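Local coordinates for protein type II restriction enzyme NgoMIV (Neisseria gonorrhoeae, PDB 4ABT) that recognises the double-stranded DNA sequence GCCGGC and, as a magnesium-dependent homotetramer, cleaves it after the first G, at residues T138-V143 and I184-T189. Residues are numbered along the deposited sequence; the frame is centred on the assembly and turned at random.
Sequences TPDIIV and ISCKWT. With CA (calcium ion), chain F; nucleotides of chain D.
Ile141 and Ile184 face each other as an antiparallel hydrogen-bonded pair, the strand axes 155° apart in direction. The bond from Ile184 N to Ile141 O (2.8 Å) is shorter and straighter than its return from Ile141 N to Ile184 O (3.2 Å). On their shared face the two isoleucines meet at their branch points, CB to CB at 3.9 Å. Ile184 CD1 also touches Val143 CG2. With Ile141 CG1 set beside its backbone N (chi1 -61°), CD1 extends to Cys186 SG, 3.5 Å away; Val94 and Ser74 also pack on Ile141.

Next to the pair, Asp140 reaches Cys186 with its carboxylate: OD2 accepts a hydrogen bond from Cys186 N at 2.7 Å through its anti lone pair, nearly straight (165° at the hydrogen). Asp140 OD2 also binds the calcium ion at 2.4 Å, and Cys186 O binds it at 2.5 Å. Three waters and a DNA phosphate oxygen complete the six ligands. Lys187 NZ donates to one of these waters, which donates to OP2 of DC6 of chain D; Trp188 N donates to OP1 of the DC6 phosphate, which is not the one on the metal.

In this PD-(D/E)XK nuclease centre, Pro139-Asp140 supply the PD and Ser185-Cys186-Lys187 the second half, serine replacing the usual acid. Calcium probably stands in, unreactive, for the first magnesium. Gripped by metal and amide, Asp140 OD2 probably holds the ion against the DNA phosphates, one bound directly and one through a water.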
ATOM      1  N   THR B 138       0.708   5.846 -17.418  1.00 39.23           N
ATOM      2  CA  THR B 138       0.281   6.118 -18.805  1.00 37.06           C
ATOM      3  C   THR B 138      -1.185   5.881 -18.973  1.00 34.01           C
ATOM      4  O   THR B 138      -1.575   4.813 -19.447  1.00 34.39           O
ATOM      5  CB  THR B 138       0.949   5.203 -19.807  1.00 36.71           C
ATOM      6  OG1 THR B 138       1.365   4.003 -19.132  1.00 38.85           O
ATOM      7  CG2 THR B 138       2.118   5.890 -20.407  1.00 37.88           C
ATOM      8  N   PRO B 139      -2.004   6.863 -18.582  1.00 31.37           N
ATOM      9  CA  PRO B 139      -3.440   6.641 -18.663  1.00 29.03           C
ATOM     10  C   PRO B 139      -3.931   6.558 -20.121  1.00 26.83           C
ATOM     11  O   PRO B 139      -3.216   6.951 -21.044  1.00 26.88           O
ATOM     12  CB  PRO B 139      -4.011   7.837 -17.928  1.00 29.13           C
ATOM     13  CG  PRO B 139      -2.854   8.351 -17.116  1.00 29.83           C
ATOM     14  CD  PRO B 139      -1.697   8.171 -18.002  1.00 29.88           C
ATOM     15  N   ASP B 140      -5.096   5.955 -20.327  1.00 23.16           N
ATOM     16  CA  ASP B 140      -5.648   5.879 -21.657  1.00 20.55           C
ATOM     17  C   ASP B 140      -6.321   7.186 -21.955  1.00 19.40           C
ATOM     18  O   ASP B 140      -6.120   7.738 -23.033  1.00 19.11           O
ATOM     19  CB  ASP B 140      -6.656   4.718 -21.814  1.00 19.37           C
ATOM     20  CG  ASP B 140      -6.027   3.349 -21.523  1.00 19.76           C
ATOM     21  OD1 ASP B 140      -4.774   3.188 -21.688  1.00 15.28           O
ATOM     22  OD2 ASP B 140      -6.784   2.433 -21.130  1.00 14.80           O
ATOM     23  N   ILE B 141      -7.137   7.664 -21.000  1.00 17.40           N
ATOM     24  CA  ILE B 141      -7.890   8.856 -21.200  1.00 14.89           C
ATOM     25  C   ILE B 141      -7.715   9.677 -19.902  1.00 16.28           C
ATOM     26  O   ILE B 141      -7.838   9.132 -18.797  1.00 16.92           O
ATOM     27  CB  ILE B 141      -9.342   8.536 -21.365  1.00 14.01           C
ATOM     28  CG1 ILE B 141      -9.621   7.636 -22.583  1.00 12.92           C
ATOM     29  CG2 ILE B 141     -10.137   9.827 -21.488  1.00 13.66           C
ATOM     30  CD1 ILE B 141     -10.982   7.005 -22.486  1.00  8.82           C
ATOM     31  N   ILE B 142      -7.422  10.968 -20.003  1.00 14.81           N
ATOM     32  CA  ILE B 142      -7.431  11.779 -18.806  1.00 14.96           C
ATOM     33  C   ILE B 142      -8.569  12.805 -18.857  1.00 14.36           C
ATOM     34  O   ILE B 142      -9.045  13.209 -19.939  1.00 15.05           O
ATOM     35  CB  ILE B 142      -6.023  12.438 -18.574  1.00 14.50           C
ATOM     36  CG1 ILE B 142      -5.645  13.290 -19.757  1.00 16.80           C
ATOM     37  CG2 ILE B 142      -4.928  11.337 -18.367  1.00 15.23           C
ATOM     38  CD1 ILE B 142      -4.612  14.390 -19.466  1.00 19.63           C
ATOM     39  N   VAL B 143      -9.018  13.232 -17.691  1.00 13.99           N
ATOM     40  CA  VAL B 143      -9.786  14.443 -17.618  1.00 13.48           C
ATOM     41  C   VAL B 143      -9.012  15.428 -16.780  1.00 14.48           C
ATOM     42  O   VAL B 143      -8.602  15.095 -15.690  1.00 15.56           O
ATOM     43  CB  VAL B 143     -11.122  14.238 -16.980  1.00 13.79           C
ATOM     44  CG1 VAL B 143     -11.935  15.581 -17.067  1.00 14.89           C
ATOM     45  CG2 VAL B 143     -11.876  13.073 -17.624  1.00 11.63           C
ATOM     46  N   ILE B 184      -8.822   7.340 -16.820  1.00 15.42           N
ATOM     47  CA  ILE B 184      -9.821   6.361 -17.242  1.00 15.08           C
ATOM     48  C   ILE B 184      -9.116   5.267 -18.031  1.00 15.33           C
ATOM     49  O   ILE B 184      -8.653   5.551 -19.112  1.00 14.89           O
ATOM     50  CB  ILE B 184     -10.920   7.028 -18.140  1.00 15.18           C
ATOM     51  CG1 ILE B 184     -11.530   8.251 -17.440  1.00 15.79           C
ATOM     52  CG2 ILE B 184     -12.039   6.071 -18.371  1.00 17.08           C
ATOM     53  CD1 ILE B 184     -12.522   9.106 -18.274  1.00 12.62           C
ATOM     54  N   SER B 185      -9.034   4.036 -17.508  1.00 15.11           N
ATOM     55  CA  SER B 185      -8.491   2.889 -18.276  1.00 15.69           C
ATOM     56  C   SER B 185      -9.586   2.168 -19.091  1.00 15.08           C
ATOM     57  O   SER B 185     -10.644   1.862 -18.566  1.00 13.93           O
ATOM     58  CB  SER B 185      -7.934   1.824 -17.361  1.00 16.21           C
ATOM     59  OG  SER B 185      -6.651   2.151 -16.834  1.00 21.73           O
ATOM     60  N   CYS B 186      -9.302   1.880 -20.354  1.00 13.96           N
ATOM     61  CA  CYS B 186     -10.182   1.124 -21.218  1.00 13.36           C
ATOM     62  C   CYS B 186      -9.678  -0.288 -21.503  1.00 12.91           C
ATOM     63  O   CYS B 186      -8.500  -0.514 -21.746  1.00 12.31           O
ATOM     64  CB  CYS B 186     -10.352   1.897 -22.508  1.00 13.32           C
ATOM     65  SG  CYS B 186     -11.006   3.505 -22.235  1.00 13.39           S
ATOM     66  N   LYS B 187     -10.573  -1.254 -21.422  1.00 13.20           N
ATOM     67  CA  LYS B 187     -10.246  -2.641 -21.753  1.00 13.35           C
ATOM     68  C   LYS B 187     -11.396  -3.213 -22.607  1.00 13.76           C
ATOM     69  O   LYS B 187     -12.487  -3.528 -22.135  1.00 13.89           O
ATOM     70  CB  LYS B 187      -9.867  -3.494 -20.509  1.00 12.54           C
ATOM     71  CG  LYS B 187      -8.735  -2.830 -19.629  1.00 12.99           C
ATOM     72  CD  LYS B 187      -8.074  -3.750 -18.598  1.00 13.22           C
ATOM     73  CE  LYS B 187      -6.661  -3.274 -18.205  1.00 10.58           C
ATOM     74  NZ  LYS B 187      -5.588  -3.515 -19.292  1.00 13.17           N
ATOM     75  N   TRP B 188     -11.139  -3.258 -23.908  1.00 14.28           N
ATOM     76  CA  TRP B 188     -12.133  -3.762 -24.874  1.00 13.53           C
ATOM     77  C   TRP B 188     -12.544  -5.141 -24.412  1.00 12.97           C
ATOM     78  O   TRP B 188     -13.725  -5.382 -24.231  1.00 13.74           O
ATOM     79  CB  TRP B 188     -11.577  -3.793 -26.313  1.00 13.02           C
ATOM     80  CG  TRP B 188     -12.522  -4.399 -27.293  1.00 12.32           C
ATOM     81  CD1 TRP B 188     -12.279  -5.484 -28.108  1.00 13.04           C
ATOM     82  CD2 TRP B 188     -13.893  -4.013 -27.538  1.00 10.30           C
ATOM     83  NE1 TRP B 188     -13.412  -5.783 -28.843  1.00 10.87           N
ATOM     84  CE2 TRP B 188     -14.404  -4.891 -28.524  1.00 10.05           C
ATOM     85  CE3 TRP B 188     -14.733  -3.000 -27.037  1.00  9.78           C
ATOM     86  CZ2 TRP B 188     -15.710  -4.799 -28.996  1.00 10.35           C
ATOM     87  CZ3 TRP B 188     -16.020  -2.895 -27.527  1.00  6.50           C
ATOM     88  CH2 TRP B 188     -16.508  -3.797 -28.478  1.00 10.58           C
ATOM     89  N   THR B 189     -11.558  -6.014 -24.170  1.00 13.07           N
ATOM     90  CA  THR B 189     -11.792  -7.299 -23.533  1.00 12.42           C
ATOM     91  C   THR B 189     -10.765  -7.477 -22.438  1.00 13.17           C
ATOM     92  O   THR B 189      -9.785  -6.706 -22.367  1.00 12.82           O
ATOM     93  CB  THR B 189     -11.672  -8.438 -24.519  1.00 12.75           C
ATOM     94  OG1 THR B 189     -10.322  -8.514 -24.979  1.00 11.88           O
ATOM     95  CG2 THR B 189     -12.636  -8.233 -25.719  1.00 11.08           C
TER
HETATM   96 CA    CA F1287      -6.137   0.176 -21.557  1.00 14.76          CA
ATOM     97  P    DC D   6      -7.404  -3.379 -24.997  1.00 12.15           P
ATOM     98  OP1  DC D   6      -8.700  -2.653 -25.080  1.00 12.07           O
ATOM     99  OP2  DC D   6      -6.836  -3.692 -23.652  1.00  8.18           O
ATOM    100  O5'  DC D   6      -7.367  -4.719 -25.827  1.00 10.03           O
ATOM    101  C5'  DC D   6      -7.878  -4.627 -27.165  1.00 11.54           C
ATOM    102  C4'  DC D   6      -7.761  -5.971 -27.873  1.00  6.71           C
ATOM    103  O4'  DC D   6      -6.359  -6.289 -27.851  1.00 11.08           O
ATOM    104  C3'  DC D   6      -8.484  -7.162 -27.231  1.00  6.56           C
ATOM    105  O3'  DC D   6      -9.144  -7.742 -28.318  1.00 11.33           O
ATOM    106  C2'  DC D   6      -7.434  -8.052 -26.627  1.00  5.94           C
ATOM    107  C1'  DC D   6      -6.168  -7.638 -27.394  1.00 11.05           C
ATOM    108  N1   DC D   6      -4.898  -7.755 -26.534  1.00 10.21           N
ATOM    109  C2   DC D   6      -3.932  -8.734 -26.818  1.00 13.27           C
ATOM    110  O2   DC D   6      -4.150  -9.473 -27.809  1.00 16.74           O
ATOM    111  N3   DC D   6      -2.794  -8.827 -26.035  1.00 12.63           N
ATOM    112  C4   DC D   6      -2.628  -7.981 -24.987  1.00 12.51           C
ATOM    113  N4   DC D   6      -1.548  -8.066 -24.177  1.00  9.35           N
ATOM    114  C5   DC D   6      -3.624  -6.982 -24.702  1.00 13.09           C
ATOM    115  C6   DC D   6      -4.727  -6.917 -25.476  1.00  9.79           C
ATOM    116  P    DG D   7      -9.527  -9.250 -28.560  1.00 12.00           P
ATOM    117  OP1  DG D   7     -10.303  -9.254 -29.818  1.00 11.90           O
ATOM    118  OP2  DG D   7      -9.979  -9.926 -27.318  1.00  8.98           O
ATOM    119  O5'  DG D   7      -8.093  -9.875 -28.800  1.00 11.15           O
ATOM    120  C5'  DG D   7      -7.479  -9.875 -30.124  1.00 11.54           C
ATOM    121  C4'  DG D   7      -7.238 -11.299 -30.575  1.00 11.36           C
ATOM    122  O4'  DG D   7      -6.176 -11.930 -29.795  1.00 11.97           O
ATOM    123  C3'  DG D   7      -8.456 -12.246 -30.503  1.00 12.91           C
ATOM    124  O3'  DG D   7      -8.350 -13.054 -31.718  1.00 13.31           O
ATOM    125  C2'  DG D   7      -8.252 -12.997 -29.152  1.00  7.47           C
ATOM    126  C1'  DG D   7      -6.741 -12.921 -28.918  1.00 11.57           C
ATOM    127  N9   DG D   7      -6.343 -12.569 -27.552  1.00 12.97           N
ATOM    128  C8   DG D   7      -7.103 -11.937 -26.610  1.00 14.66           C
ATOM    129  N7   DG D   7      -6.506 -11.773 -25.491  1.00 11.96           N
ATOM    130  C5   DG D   7      -5.255 -12.308 -25.683  1.00  8.45           C
ATOM    131  C6   DG D   7      -4.147 -12.421 -24.808  1.00 12.37           C
ATOM    132  O6   DG D   7      -4.043 -11.996 -23.626  1.00 10.63           O
ATOM    133  N1   DG D   7      -3.066 -13.104 -25.402  1.00 13.00           N
ATOM    134  C2   DG D   7      -3.050 -13.584 -26.702  1.00 14.98           C
ATOM    135  N2   DG D   7      -1.928 -14.203 -27.170  1.00 16.82           N
ATOM    136  N3   DG D   7      -4.092 -13.461 -27.501  1.00 13.29           N
ATOM    137  C4   DG D   7      -5.154 -12.827 -26.937  1.00 13.10           C
ATOM    138  P    DG D   4       3.933   1.239 -21.182  1.00 23.93           P
ATOM    139  OP1  DG D   4       3.514   2.374 -20.361  1.00 20.93           O
ATOM    140  OP2  DG D   4       4.687   0.139 -20.562  1.00 22.68           O
ATOM    141  O5'  DG D   4       2.598   0.578 -21.767  1.00 21.77           O
ATOM    142  C5'  DG D   4       1.610   1.386 -22.295  1.00 22.21           C
ATOM    143  C4'  DG D   4       0.630   0.623 -23.155  1.00 20.81           C
ATOM    144  O4'  DG D   4       1.303  -0.045 -24.254  1.00 18.27           O
ATOM    145  C3'  DG D   4      -0.163  -0.414 -22.362  1.00 17.37           C
ATOM    146  O3'  DG D   4      -1.525  -0.081 -22.725  1.00 17.86           O
ATOM    147  C2'  DG D   4       0.381  -1.745 -22.884  1.00 17.69           C
ATOM    148  C1'  DG D   4       0.825  -1.373 -24.317  1.00 17.21           C
ATOM    149  N9   DG D   4       1.846  -2.285 -24.836  1.00 15.16           N
ATOM    150  C8   DG D   4       2.926  -2.790 -24.140  1.00 15.06           C
ATOM    151  N7   DG D   4       3.686  -3.594 -24.802  1.00 10.15           N
ATOM    152  C5   DG D   4       3.064  -3.630 -26.046  1.00 13.39           C
ATOM    153  C6   DG D   4       3.406  -4.346 -27.223  1.00 11.14           C
ATOM    154  O6   DG D   4       4.344  -5.105 -27.375  1.00 13.49           O
ATOM    155  N1   DG D   4       2.515  -4.141 -28.270  1.00 11.12           N
ATOM    156  C2   DG D   4       1.411  -3.313 -28.192  1.00 12.23           C
ATOM    157  N2   DG D   4       0.620  -3.215 -29.261  1.00 10.57           N
ATOM    158  N3   DG D   4       1.081  -2.646 -27.110  1.00 13.56           N
ATOM    159  C4   DG D   4       1.941  -2.839 -26.084  1.00 12.82           C
TER
HETATM  160  O   HOH W   1      -5.595   0.064 -19.093  1.00  6.05           O
HETATM  161  O   HOH W   2      -5.748  -2.095 -21.756  1.00 14.32           O
HETATM  162  O   HOH W   3      -6.817   0.686 -23.884  1.00 14.82           O